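Local coordinates for probable ABC transporter extracellular-binding protein yckB (Bacillus subtilis, PDB 2IEE) that probably serves as the extracellular solute-binding lipoprotein of an ABC transport system, capturing a solute outside the membrane for import, at residues 55-60 against 225-230; 48-53 against 105-110; 21-26 against 83-88. One frame throughout, in Å; residues are numbered along the deposited sequence.

Contact 1. Residues 55-60 against 225-230; sequences REAAKR and NEALKE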
ATOM      1  N   ARG A  55       8.591  10.063   8.438  1.00 13.23           N
ATOM      2  CA  ARG A  55       9.227  10.461   9.688  1.00 15.69           C
ATOM      3  C   ARG A  55      10.707  10.763   9.471  1.00 16.68           C
ATOM      4  O   ARG A  55      11.199  11.827   9.855  1.00 16.88           O
ATOM      5  CB  ARG A  55       9.035   9.345  10.731  1.00 16.15           C
ATOM      6  CG  ARG A  55       9.683   9.571  12.095  1.00 20.59           C
ATOM      7  CD  ARG A  55       9.260   8.466  13.082  1.00 21.27           C
ATOM      8  NE  ARG A  55       7.940   8.729  13.657  1.00 22.04           N
ATOM      9  CZ  ARG A  55       7.023   7.803  13.914  1.00 22.41           C
ATOM     10  NH1 ARG A  55       7.255   6.526  13.647  1.00 19.94           N
ATOM     11  NH2 ARG A  55       5.867   8.158  14.458  1.00 27.76           N
ATOM     12  N   GLU A  56      11.403   9.832   8.830  1.00 16.18           N
ATOM     13  CA  GLU A  56      12.828   9.974   8.557  1.00 18.07           C
ATOM     14  C   GLU A  56      13.102  11.097   7.557  1.00 18.91           C
ATOM     15  O   GLU A  56      14.061  11.854   7.707  1.00 19.91           O
ATOM     16  CB  GLU A  56      13.381   8.644   8.028  1.00 19.32           C
ATOM     17  CG  GLU A  56      14.880   8.621   7.763  1.00 22.30           C
ATOM     18  CD  GLU A  56      15.700   8.855   9.023  1.00 25.04           C
ATOM     19  OE1 GLU A  56      15.229   8.487  10.119  1.00 25.32           O
ATOM     20  OE2 GLU A  56      16.823   9.394   8.918  1.00 28.14           O
ATOM     21  N   ALA A  57      12.264  11.206   6.531  1.00 18.29           N
ATOM     22  CA  ALA A  57      12.448  12.252   5.534  1.00 18.33           C
ATOM     23  C   ALA A  57      12.345  13.606   6.230  1.00 19.14           C
ATOM     24  O   ALA A  57      13.155  14.502   5.999  1.00 19.73           O
ATOM     25  CB  ALA A  57      11.390  12.131   4.442  1.00 15.75           C
ATOM     26  N   ALA A  58      11.346  13.746   7.091  1.00 20.22           N
ATOM     27  CA  ALA A  58      11.154  14.990   7.823  1.00 22.22           C
ATOM     28  C   ALA A  58      12.369  15.248   8.706  1.00 22.92           C
ATOM     29  O   ALA A  58      12.837  16.384   8.824  1.00 23.98           O
ATOM     30  CB  ALA A  58       9.891  14.912   8.671  1.00 19.67           C
ATOM     31  N   LYS A  59      12.885  14.188   9.319  1.00 22.82           N
ATOM     32  CA  LYS A  59      14.049  14.313  10.184  1.00 22.41           C
ATOM     33  C   LYS A  59      15.232  14.834   9.373  1.00 21.06           C
ATOM     34  O   LYS A  59      15.976  15.693   9.838  1.00 20.61           O
ATOM     35  CB  LYS A  59      14.400  12.962  10.818  1.00 22.69           C
ATOM     36  CG  LYS A  59      15.495  13.057  11.874  1.00 25.88           C
ATOM     37  CD  LYS A  59      15.913  11.692  12.401  1.00 28.20           C
ATOM     38  CE  LYS A  59      16.978  11.839  13.482  1.00 30.50           C
ATOM     39  NZ  LYS A  59      17.417  10.524  14.033  1.00 33.12           N
ATOM     40  N   ARG A  60      15.395  14.321   8.155  1.00 21.47           N
ATOM     41  CA  ARG A  60      16.483  14.756   7.288  1.00 22.60           C
ATOM     42  C   ARG A  60      16.380  16.264   7.072  1.00 23.41           C
ATOM     43  O   ARG A  60      17.385  16.932   6.827  1.00 24.66           O
ATOM     44  CB  ARG A  60      16.416  14.056   5.919  1.00 23.40           C
ATOM     45  CG  ARG A  60      16.623  12.545   5.945  1.00 25.99           C
ATOM     46  CD  ARG A  60      18.005  12.160   6.459  1.00 25.45           C
ATOM     47  NE  ARG A  60      18.140  10.714   6.653  1.00 25.50           N
ATOM     48  CZ  ARG A  60      18.502   9.853   5.707  1.00 24.22           C
ATOM     49  NH1 ARG A  60      18.778  10.281   4.484  1.00 22.76           N
ATOM     50  NH2 ARG A  60      18.588   8.558   5.989  1.00 21.89           N
ATOM     51  N   ASN A 225      11.331  15.703  -1.747  1.00 19.28           N
ATOM     52  CA  ASN A 225      11.993  14.876  -2.754  1.00 20.19           C
ATOM     53  C   ASN A 225      13.502  14.849  -2.531  1.00 20.38           C
ATOM     54  O   ASN A 225      14.157  13.834  -2.773  1.00 19.41           O
ATOM     55  CB  ASN A 225      11.686  15.390  -4.164  1.00 19.16           C
ATOM     56  CG  ASN A 225      10.259  15.086  -4.600  1.00 20.43           C
ATOM     57  OD1 ASN A 225       9.486  14.470  -3.862  1.00 16.06           O
ATOM     58  ND2 ASN A 225       9.907  15.512  -5.807  1.00 18.07           N
ATOM     59  N   GLU A 226      14.043  15.969  -2.065  1.00 19.95           N
ATOM     60  CA  GLU A 226      15.471  16.068  -1.796  1.00 21.27           C
ATOM     61  C   GLU A 226      15.866  15.065  -0.713  1.00 20.78           C
ATOM     62  O   GLU A 226      16.858  14.350  -0.848  1.00 22.07           O
ATOM     63  CB  GLU A 226      15.830  17.501  -1.372  1.00 21.08           C
ATOM     64  CG  GLU A 226      16.124  18.436  -2.547  1.00 25.57           C
ATOM     65  CD  GLU A 226      16.311  19.897  -2.140  1.00 29.20           C
ATOM     66  OE1 GLU A 226      17.051  20.166  -1.167  1.00 29.80           O
ATOM     67  OE2 GLU A 226      15.724  20.777  -2.805  1.00 30.97           O
ATOM     68  N   ALA A 227      15.074  15.000   0.351  1.00 20.19           N
ATOM     69  CA  ALA A 227      15.347  14.073   1.446  1.00 19.92           C
ATOM     70  C   ALA A 227      15.091  12.622   1.017  1.00 19.77           C
ATOM     71  O   ALA A 227      15.841  11.723   1.386  1.00 20.76           O
ATOM     72  CB  ALA A 227      14.493  14.427   2.655  1.00 20.11           C
ATOM     73  N   LEU A 228      14.037  12.403   0.236  1.00 17.39           N
ATOM     74  CA  LEU A 228      13.710  11.065  -0.243  1.00 17.09           C
ATOM     75  C   LEU A 228      14.801  10.530  -1.170  1.00 17.76           C
ATOM     76  O   LEU A 228      15.125   9.342  -1.134  1.00 16.79           O
ATOM     77  CB  LEU A 228      12.359  11.072  -0.975  1.00 14.34           C
ATOM     78  CG  LEU A 228      11.103  11.117  -0.099  1.00 14.10           C
ATOM     79  CD1 LEU A 228       9.852  11.305  -0.952  1.00 12.45           C
ATOM     80  CD2 LEU A 228      11.013   9.829   0.701  1.00 14.74           C
ATOM     81  N   LYS A 229      15.361  11.407  -1.996  1.00 18.32           N
ATOM     82  CA  LYS A 229      16.422  11.026  -2.920  1.00 20.86           C
ATOM     83  C   LYS A 229      17.663  10.628  -2.127  1.00 21.73           C
ATOM     84  O   LYS A 229      18.347   9.663  -2.461  1.00 22.75           O
ATOM     85  CB  LYS A 229      16.754  12.197  -3.857  1.00 23.76           C
ATOM     86  CG  LYS A 229      17.916  11.934  -4.804  1.00 26.39           C
ATOM     87  CD  LYS A 229      18.094  13.071  -5.804  1.00 31.23           C
ATOM     88  CE  LYS A 229      19.217  12.769  -6.798  1.00 33.05           C
ATOM     89  NZ  LYS A 229      19.336  13.819  -7.854  1.00 34.89           N
ATOM     90  N   GLU A 230      17.943  11.389  -1.075  1.00 23.58           N
ATOM     91  CA  GLU A 230      19.082  11.132  -0.208  1.00 25.80           C
ATOM     92  C   GLU A 230      18.913   9.763   0.453  1.00 26.00           C
ATOM     93  O   GLU A 230      19.880   9.014   0.617  1.00 24.42           O
ATOM     94  CB  GLU A 230      19.165  12.229   0.856  1.00 27.88           C
ATOM     95  CG  GLU A 230      20.322  12.114   1.826  1.00 33.05           C
ATOM     96  CD  GLU A 230      20.301  13.226   2.865  1.00 38.71           C
ATOM     97  OE1 GLU A 230      20.470  14.407   2.482  1.00 39.49           O
ATOM     98  OE2 GLU A 230      20.108  12.923   4.063  1.00 40.26           O
TER

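Contact 2. Residues 48-53 against 105-110; sequences GYEVEV and TPYKYS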
ATOM      1  N   GLY A  48       4.947   1.794  10.636  1.00 13.40           N
ATOM      2  CA  GLY A  48       4.673   1.246   9.316  1.00 13.09           C
ATOM      3  C   GLY A  48       5.612   1.817   8.268  1.00 13.37           C
ATOM      4  O   GLY A  48       6.160   2.909   8.447  1.00 12.05           O
ATOM      5  N   TYR A  49       5.792   1.097   7.164  1.00 12.72           N
ATOM      6  CA  TYR A  49       6.697   1.550   6.117  1.00 12.72           C
ATOM      7  C   TYR A  49       6.580   3.029   5.727  1.00 11.30           C
ATOM      8  O   TYR A  49       7.538   3.783   5.872  1.00 12.83           O
ATOM      9  CB  TYR A  49       6.543   0.684   4.863  1.00 11.16           C
ATOM     10  CG  TYR A  49       7.416   1.159   3.724  1.00 10.16           C
ATOM     11  CD1 TYR A  49       8.803   1.093   3.810  1.00  7.92           C
ATOM     12  CD2 TYR A  49       6.854   1.723   2.587  1.00  9.38           C
ATOM     13  CE1 TYR A  49       9.608   1.585   2.791  1.00  8.45           C
ATOM     14  CE2 TYR A  49       7.647   2.217   1.560  1.00 10.63           C
ATOM     15  CZ  TYR A  49       9.019   2.147   1.667  1.00  9.65           C
ATOM     16  OH  TYR A  49       9.797   2.645   0.653  1.00  9.25           O
ATOM     17  N   GLU A  50       5.414   3.441   5.234  1.00 13.38           N
ATOM     18  CA  GLU A  50       5.217   4.822   4.800  1.00 11.59           C
ATOM     19  C   GLU A  50       5.374   5.837   5.928  1.00  9.32           C
ATOM     20  O   GLU A  50       5.967   6.898   5.745  1.00  8.36           O
ATOM     21  CB  GLU A  50       3.842   4.976   4.128  1.00 12.10           C
ATOM     22  CG  GLU A  50       3.603   6.377   3.557  1.00 13.22           C
ATOM     23  CD  GLU A  50       2.338   6.488   2.722  1.00 13.92           C
ATOM     24  OE1 GLU A  50       1.432   5.649   2.887  1.00 15.44           O
ATOM     25  OE2 GLU A  50       2.245   7.430   1.909  1.00 14.03           O
ATOM     26  N   VAL A  51       4.841   5.508   7.097  1.00 11.65           N
ATOM     27  CA  VAL A  51       4.940   6.389   8.255  1.00  9.94           C
ATOM     28  C   VAL A  51       6.411   6.635   8.590  1.00 10.93           C
ATOM     29  O   VAL A  51       6.823   7.776   8.797  1.00 11.65           O
ATOM     30  CB  VAL A  51       4.216   5.768   9.474  1.00 10.51           C
ATOM     31  CG1 VAL A  51       4.580   6.500  10.749  1.00  7.48           C
ATOM     32  CG2 VAL A  51       2.719   5.819   9.254  1.00  8.77           C
ATOM     33  N   GLU A  52       7.205   5.569   8.620  1.00 11.32           N
ATOM     34  CA  GLU A  52       8.617   5.704   8.945  1.00 11.92           C
ATOM     35  C   GLU A  52       9.380   6.435   7.849  1.00 11.94           C
ATOM     36  O   GLU A  52      10.317   7.177   8.135  1.00 13.82           O
ATOM     37  CB  GLU A  52       9.252   4.330   9.210  1.00 12.83           C
ATOM     38  CG  GLU A  52       8.684   3.575  10.417  1.00 14.38           C
ATOM     39  CD  GLU A  52       8.697   4.393  11.703  1.00 17.66           C
ATOM     40  OE1 GLU A  52       9.637   5.194  11.905  1.00 20.67           O
ATOM     41  OE2 GLU A  52       7.770   4.226  12.526  1.00 18.86           O
ATOM     42  N   VAL A  53       8.984   6.230   6.597  1.00 12.49           N
ATOM     43  CA  VAL A  53       9.644   6.903   5.485  1.00 12.06           C
ATOM     44  C   VAL A  53       9.462   8.412   5.623  1.00 12.45           C
ATOM     45  O   VAL A  53      10.400   9.179   5.442  1.00 14.34           O
ATOM     46  CB  VAL A  53       9.062   6.453   4.119  1.00 12.90           C
ATOM     47  CG1 VAL A  53       9.568   7.368   3.011  1.00  9.66           C
ATOM     48  CG2 VAL A  53       9.468   5.005   3.830  1.00 13.53           C
ATOM     49  N   THR A 105       8.210  12.161  -5.096  1.00 14.13           N
ATOM     50  CA  THR A 105       8.611  11.083  -5.980  1.00 14.08           C
ATOM     51  C   THR A 105       8.025   9.858  -5.278  1.00 13.12           C
ATOM     52  O   THR A 105       7.808   9.881  -4.068  1.00 13.41           O
ATOM     53  CB  THR A 105      10.144  10.967  -6.069  1.00 15.63           C
ATOM     54  OG1 THR A 105      10.710  11.081  -4.758  1.00 18.60           O
ATOM     55  CG2 THR A 105      10.713  12.072  -6.964  1.00 16.78           C
ATOM     56  N   PRO A 106       7.737   8.784  -6.023  1.00 12.04           N
ATOM     57  CA  PRO A 106       7.165   7.589  -5.396  1.00 12.76           C
ATOM     58  C   PRO A 106       8.155   6.840  -4.502  1.00 13.86           C
ATOM     59  O   PRO A 106       9.358   6.861  -4.750  1.00 13.26           O
ATOM     60  CB  PRO A 106       6.734   6.734  -6.591  1.00 12.44           C
ATOM     61  CG  PRO A 106       6.658   7.720  -7.754  1.00 14.50           C
ATOM     62  CD  PRO A 106       7.825   8.626  -7.483  1.00 11.51           C
ATOM     63  N   TYR A 107       7.645   6.194  -3.456  1.00 13.91           N
ATOM     64  CA  TYR A 107       8.501   5.409  -2.576  1.00 15.53           C
ATOM     65  C   TYR A 107       8.016   3.961  -2.435  1.00 16.64           C
ATOM     66  O   TYR A 107       8.497   3.208  -1.587  1.00 19.39           O
ATOM     67  CB  TYR A 107       8.674   6.074  -1.202  1.00 13.82           C
ATOM     68  CG  TYR A 107       7.475   6.792  -0.629  1.00 16.21           C
ATOM     69  CD1 TYR A 107       6.370   6.090  -0.164  1.00 15.87           C
ATOM     70  CD2 TYR A 107       7.480   8.179  -0.484  1.00 16.61           C
ATOM     71  CE1 TYR A 107       5.301   6.746   0.439  1.00 16.56           C
ATOM     72  CE2 TYR A 107       6.415   8.849   0.121  1.00 14.79           C
ATOM     73  CZ  TYR A 107       5.330   8.125   0.580  1.00 16.57           C
ATOM     74  OH  TYR A 107       4.276   8.763   1.192  1.00 13.19           O
ATOM     75  N   LYS A 108       7.064   3.581  -3.281  1.00 15.97           N
ATOM     76  CA  LYS A 108       6.549   2.216  -3.307  1.00 15.60           C
ATOM     77  C   LYS A 108       5.922   1.921  -4.662  1.00 15.33           C
ATOM     78  O   LYS A 108       5.127   2.706  -5.173  1.00 13.98           O
ATOM     79  CB  LYS A 108       5.518   1.964  -2.195  1.00 15.43           C
ATOM     80  CG  LYS A 108       4.980   0.527  -2.197  1.00 16.23           C
ATOM     81  CD  LYS A 108       4.443   0.082  -0.833  1.00 15.15           C
ATOM     82  CE  LYS A 108       3.079   0.681  -0.521  1.00 15.48           C
ATOM     83  NZ  LYS A 108       2.018   0.170  -1.428  1.00 10.27           N
ATOM     84  N   TYR A 109       6.306   0.788  -5.239  1.00 15.14           N
ATOM     85  CA  TYR A 109       5.782   0.352  -6.524  1.00 14.89           C
ATOM     86  C   TYR A 109       5.250  -1.058  -6.311  1.00 15.23           C
ATOM     87  O   TYR A 109       5.891  -1.879  -5.658  1.00 13.36           O
ATOM     88  CB  TYR A 109       6.890   0.332  -7.580  1.00 13.82           C
ATOM     89  CG  TYR A 109       7.553   1.673  -7.809  1.00 14.58           C
ATOM     90  CD1 TYR A 109       8.438   2.205  -6.874  1.00 15.06           C
ATOM     91  CD2 TYR A 109       7.297   2.407  -8.966  1.00 16.15           C
ATOM     92  CE1 TYR A 109       9.057   3.437  -7.088  1.00 17.85           C
ATOM     93  CE2 TYR A 109       7.910   3.643  -9.190  1.00 16.26           C
ATOM     94  CZ  TYR A 109       8.787   4.147  -8.248  1.00 18.15           C
ATOM     95  OH  TYR A 109       9.395   5.359  -8.463  1.00 20.60           O
ATOM     96  N   SER A 110       4.075  -1.340  -6.853  1.00 13.67           N
ATOM     97  CA  SER A 110       3.496  -2.654  -6.682  1.00 13.46           C
ATOM     98  C   SER A 110       2.499  -2.927  -7.799  1.00 13.81           C
ATOM     99  O   SER A 110       2.421  -2.182  -8.779  1.00 14.66           O
ATOM    100  CB  SER A 110       2.807  -2.738  -5.315  1.00 12.31           C
ATOM    101  OG  SER A 110       2.407  -4.066  -5.016  1.00 13.24           O
TER

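Contact 3. Residues 21-26 against 83-88; sequences GKIVVA and QVDAAA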
ATOM      1  N   GLY A  21       9.051  24.033  12.672  1.00 25.36           N
ATOM      2  CA  GLY A  21       9.904  22.885  12.928  1.00 23.94           C
ATOM      3  C   GLY A  21       9.118  21.584  12.944  1.00 23.68           C
ATOM      4  O   GLY A  21       9.638  20.544  13.344  1.00 21.07           O
ATOM      5  N   LYS A  22       7.862  21.641  12.512  1.00 23.50           N
ATOM      6  CA  LYS A  22       7.019  20.454  12.478  1.00 27.51           C
ATOM      7  C   LYS A  22       6.126  20.416  11.246  1.00 26.49           C
ATOM      8  O   LYS A  22       5.611  21.443  10.806  1.00 27.84           O
ATOM      9  CB  LYS A  22       6.141  20.378  13.734  1.00 30.78           C
ATOM     10  CG  LYS A  22       6.922  20.169  15.026  1.00 36.30           C
ATOM     11  CD  LYS A  22       6.019  20.161  16.262  1.00 40.48           C
ATOM     12  CE  LYS A  22       5.138  18.918  16.325  1.00 41.37           C
ATOM     13  NZ  LYS A  22       4.415  18.814  17.626  1.00 42.72           N
ATOM     14  N   ILE A  23       5.959  19.224  10.687  1.00 25.93           N
ATOM     15  CA  ILE A  23       5.107  19.036   9.519  1.00 23.07           C
ATOM     16  C   ILE A  23       3.934  18.170   9.956  1.00 21.66           C
ATOM     17  O   ILE A  23       4.126  17.133  10.589  1.00 22.91           O
ATOM     18  CB  ILE A  23       5.865  18.336   8.372  1.00 22.77           C
ATOM     19  CG1 ILE A  23       4.933  18.137   7.177  1.00 22.27           C
ATOM     20  CG2 ILE A  23       6.409  16.993   8.843  1.00 22.19           C
ATOM     21  CD1 ILE A  23       5.640  17.625   5.940  1.00 25.67           C
ATOM     22  N   VAL A  24       2.723  18.612   9.634  1.00 18.39           N
ATOM     23  CA  VAL A  24       1.516  17.883   9.997  1.00 17.92           C
ATOM     24  C   VAL A  24       1.166  16.929   8.864  1.00 16.80           C
ATOM     25  O   VAL A  24       0.998  17.353   7.718  1.00 18.74           O
ATOM     26  CB  VAL A  24       0.341  18.854  10.234  1.00 18.00           C
ATOM     27  CG1 VAL A  24      -0.863  18.102  10.755  1.00 19.21           C
ATOM     28  CG2 VAL A  24       0.754  19.931  11.221  1.00 20.64           C
ATOM     29  N   VAL A  25       1.056  15.643   9.175  1.00 15.06           N
ATOM     30  CA  VAL A  25       0.762  14.656   8.143  1.00 13.99           C
ATOM     31  C   VAL A  25      -0.403  13.747   8.499  1.00 14.51           C
ATOM     32  O   VAL A  25      -0.451  13.164   9.585  1.00 14.58           O
ATOM     33  CB  VAL A  25       2.003  13.771   7.854  1.00 13.72           C
ATOM     34  CG1 VAL A  25       1.742  12.880   6.641  1.00 11.41           C
ATOM     35  CG2 VAL A  25       3.227  14.642   7.623  1.00 12.72           C
ATOM     36  N   ALA A  26      -1.340  13.625   7.570  1.00 15.13           N
ATOM     37  CA  ALA A  26      -2.500  12.776   7.780  1.00 15.78           C
ATOM     38  C   ALA A  26      -2.192  11.361   7.316  1.00 16.59           C
ATOM     39  O   ALA A  26      -1.496  11.153   6.319  1.00 15.31           O
ATOM     40  CB  ALA A  26      -3.705  13.322   7.014  1.00 16.27           C
ATOM     41  N   GLN A  83      -5.543  22.115   6.436  1.00 34.97           N
ATOM     42  CA  GLN A  83      -5.698  21.476   7.739  1.00 34.28           C
ATOM     43  C   GLN A  83      -4.415  20.713   8.079  1.00 32.32           C
ATOM     44  O   GLN A  83      -3.945  20.726   9.216  1.00 30.97           O
ATOM     45  CB  GLN A  83      -6.887  20.517   7.700  1.00 38.10           C
ATOM     46  CG  GLN A  83      -7.327  19.988   9.054  1.00 42.80           C
ATOM     47  CD  GLN A  83      -8.510  19.040   8.946  1.00 45.87           C
ATOM     48  OE1 GLN A  83      -9.533  19.373   8.340  1.00 47.39           O
ATOM     49  NE2 GLN A  83      -8.380  17.853   9.534  1.00 46.65           N
ATOM     50  N   VAL A  84      -3.854  20.048   7.078  1.00 28.77           N
ATOM     51  CA  VAL A  84      -2.622  19.298   7.250  1.00 25.45           C
ATOM     52  C   VAL A  84      -1.680  19.716   6.132  1.00 24.79           C
ATOM     53  O   VAL A  84      -2.124  20.272   5.129  1.00 24.57           O
ATOM     54  CB  VAL A  84      -2.877  17.786   7.151  1.00 24.69           C
ATOM     55  CG1 VAL A  84      -3.727  17.325   8.320  1.00 21.79           C
ATOM     56  CG2 VAL A  84      -3.566  17.469   5.837  1.00 23.10           C
ATOM     57  N   ASP A  85      -0.386  19.454   6.301  1.00 23.63           N
ATOM     58  CA  ASP A  85       0.603  19.812   5.289  1.00 22.83           C
ATOM     59  C   ASP A  85       0.728  18.752   4.199  1.00 22.60           C
ATOM     60  O   ASP A  85       1.173  19.037   3.082  1.00 23.85           O
ATOM     61  CB  ASP A  85       1.976  20.025   5.933  1.00 23.88           C
ATOM     62  CG  ASP A  85       1.965  21.113   6.990  1.00 24.26           C
ATOM     63  OD1 ASP A  85       1.415  22.199   6.723  1.00 25.18           O
ATOM     64  OD2 ASP A  85       2.517  20.887   8.084  1.00 24.15           O
ATOM     65  N   ALA A  86       0.339  17.524   4.518  1.00 20.83           N
ATOM     66  CA  ALA A  86       0.427  16.444   3.557  1.00 18.69           C
ATOM     67  C   ALA A  86      -0.352  15.239   4.041  1.00 19.36           C
ATOM     68  O   ALA A  86      -0.761  15.175   5.199  1.00 19.60           O
ATOM     69  CB  ALA A  86       1.889  16.066   3.339  1.00 18.27           C
ATOM     70  N   ALA A  87      -0.558  14.287   3.139  1.00 19.28           N
ATOM     71  CA  ALA A  87      -1.273  13.061   3.461  1.00 19.33           C
ATOM     72  C   ALA A  87      -0.434  11.875   2.984  1.00 18.43           C
ATOM     73  O   ALA A  87       0.033  11.851   1.840  1.00 18.26           O
ATOM     74  CB  ALA A  87      -2.632  13.054   2.779  1.00 18.54           C
ATOM     75  N   ALA A  88      -0.230  10.910   3.874  1.00 16.96           N
ATOM     76  CA  ALA A  88       0.549   9.713   3.565  1.00 15.51           C
ATOM     77  C   ALA A  88      -0.323   8.520   3.921  1.00 16.98           C
ATOM     78  O   ALA A  88      -0.423   8.137   5.085  1.00 16.88           O
ATOM     79  CB  ALA A  88       1.831   9.693   4.388  1.00 13.76           C
TER
HETATM   80  O   HOH W   1       3.266  22.453  10.020  1.00 24.11           O

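Contact 1. Residues 55-60 against 225-230
Arg60 sets CG anti to its own carbonyl carbon (chi1 -65°) and bends at chi2, while Glu230 keeps CG anti to the backbone N and runs on extended; the two ends meet across the gap between their helices. Arg60 NH1 donates to Glu230 OE2 at 3.0 Å, within a salt bridge. The bond meets OE2 on its anti side and tilts out of both groups, although the guanidinium and carboxylate planes stand only 15° apart. Elsewhere on the guanidinium, NE reaches OE2 of Glu56, one turn back, at 2.9 Å, and NH2 is bonded to Ser236 OG, so all three nitrogens are held and the group has little freedom to rotate. Helix 218-234, which follows the long strand returning to this lobe of the type II binding-protein fold, lies here across helix 49-60; the short segments approach to 8.7 Å between axes at 109°. Small residues line the crossing: Ala227 CB sits 3.6 Å from Ala57 O and 3.8 Å from Arg60 CB. Ala57 CB faces Ala227 CB at 4.3 Å and meets the branch CD2 of Leu228 at 4.4 Å, with Met224 and Met231 packed on it from the same helix 218-234.

Contact 2. Residues 48-53 against 105-110
Tyr107 reaches from the chain entering strand 108-116 to the first turns of helix 49-60, whose N-cap is Gly48. As in other two-lobed type II binding proteins, this strand is one of the two long crossings between the lobes, so the contact ties the start of a crossing strand to a helix of the first lobe. Tyr107 CB lies 4.1 Å from Tyr49 OH, and CG stands between the backbone N and the carbonyl carbon (chi1 37°), which turns the ring toward the helix. Along one side of the ring, CD1 passes Tyr49 CE2 at 4.4 Å and CE1 comes to 3.6 Å from Glu50 CG. On the other side CD2 is 4.2 Å from Val53 CG1, which lies over one ring face, toward the rim. At the tip, Tyr107 OH donates to Glu50 OE2 over a short 2.5 Å, in the plane of the ring, using the anti lone pair; the carboxylate itself is turned 67° from the ring. Its other oxygen, OE1, accepts from the backbone N of Asp90, so both oxygens of this buried group have donors, which would tend to stabilise its charge. Tyr49 is fixed in turn: Val53 CG2 rests on one face of its ring, toward the rim, and Lys108 CB lies 4.3 Å from Tyr49 CE2, while the lysine's NZ leads off to Asp90 and Gln209. Tyr49 OH donates to Tyr107 O at 2.7 Å, in the carbonyl plane, with a C=O...donor angle of 155°.

Contact 3. Residues 21-26 against 83-88
Lys22 O and Asp85 OD2 share a water that donates to both, at 2.7 Å from the lysine oxygen. Next along, Ile23 lays CG1 against Asp85 CB at 3.7 Å. Val24 is gripped at both backbone ends: its N donates to Asp85 OD2 at 2.8 Å, almost straight at 174°, and its O accepts from Asp85 N, with a weak further bond from Ala86 N. Asp85 has CG anti to its carbonyl carbon, beside its own N (chi1 -59°), which lets its backbone and carboxylate serve the same residue. With an alanine here, Val24 N would probably be left without its acceptor and the water would lose one of its two mates. Val24 CG1 also meets Val84 CG1 at 3.8 Å. From here true parallel pairing begins, joining the central strand 22-27 to the edge strand 86-87 of a three-stranded sheet in order 64-69, 22-27, 86-87. Val25 pairs with Ala86 on the face packed by helix 49-60, its CG1 lying 3.9 Å from Ala88 CB. Ala26 pairs with Ala87 on the face where helix 75-81 packs; its N donates to Ala86 O at 2.9 Å, and its O accepts from Ala88 N at 2.8 Å.

How the contacts relate
Along the chain the segments run 21-26, 48-53, 55-60, 83-88, 105-110 and 225-230, so every pair of contacts interleaves. Helix 49-60 joins them: its start serves contact 2, its end contact 1, and one face of the parallel sheet of contact 3 packs on it. Centres of contacts 1 and 2 lie about 12 Å apart, those of 1 and 3 about 14 Å, those of 2 and 3 about 16 Å. Leu228 of contact 1 packs on Val53 and Tyr107, Ala58 meets Ile23, and Ala88 touches Glu50 and Tyr107. One lobe is thus assembled from early and late chain, next to a strand that crosses to the other lobe.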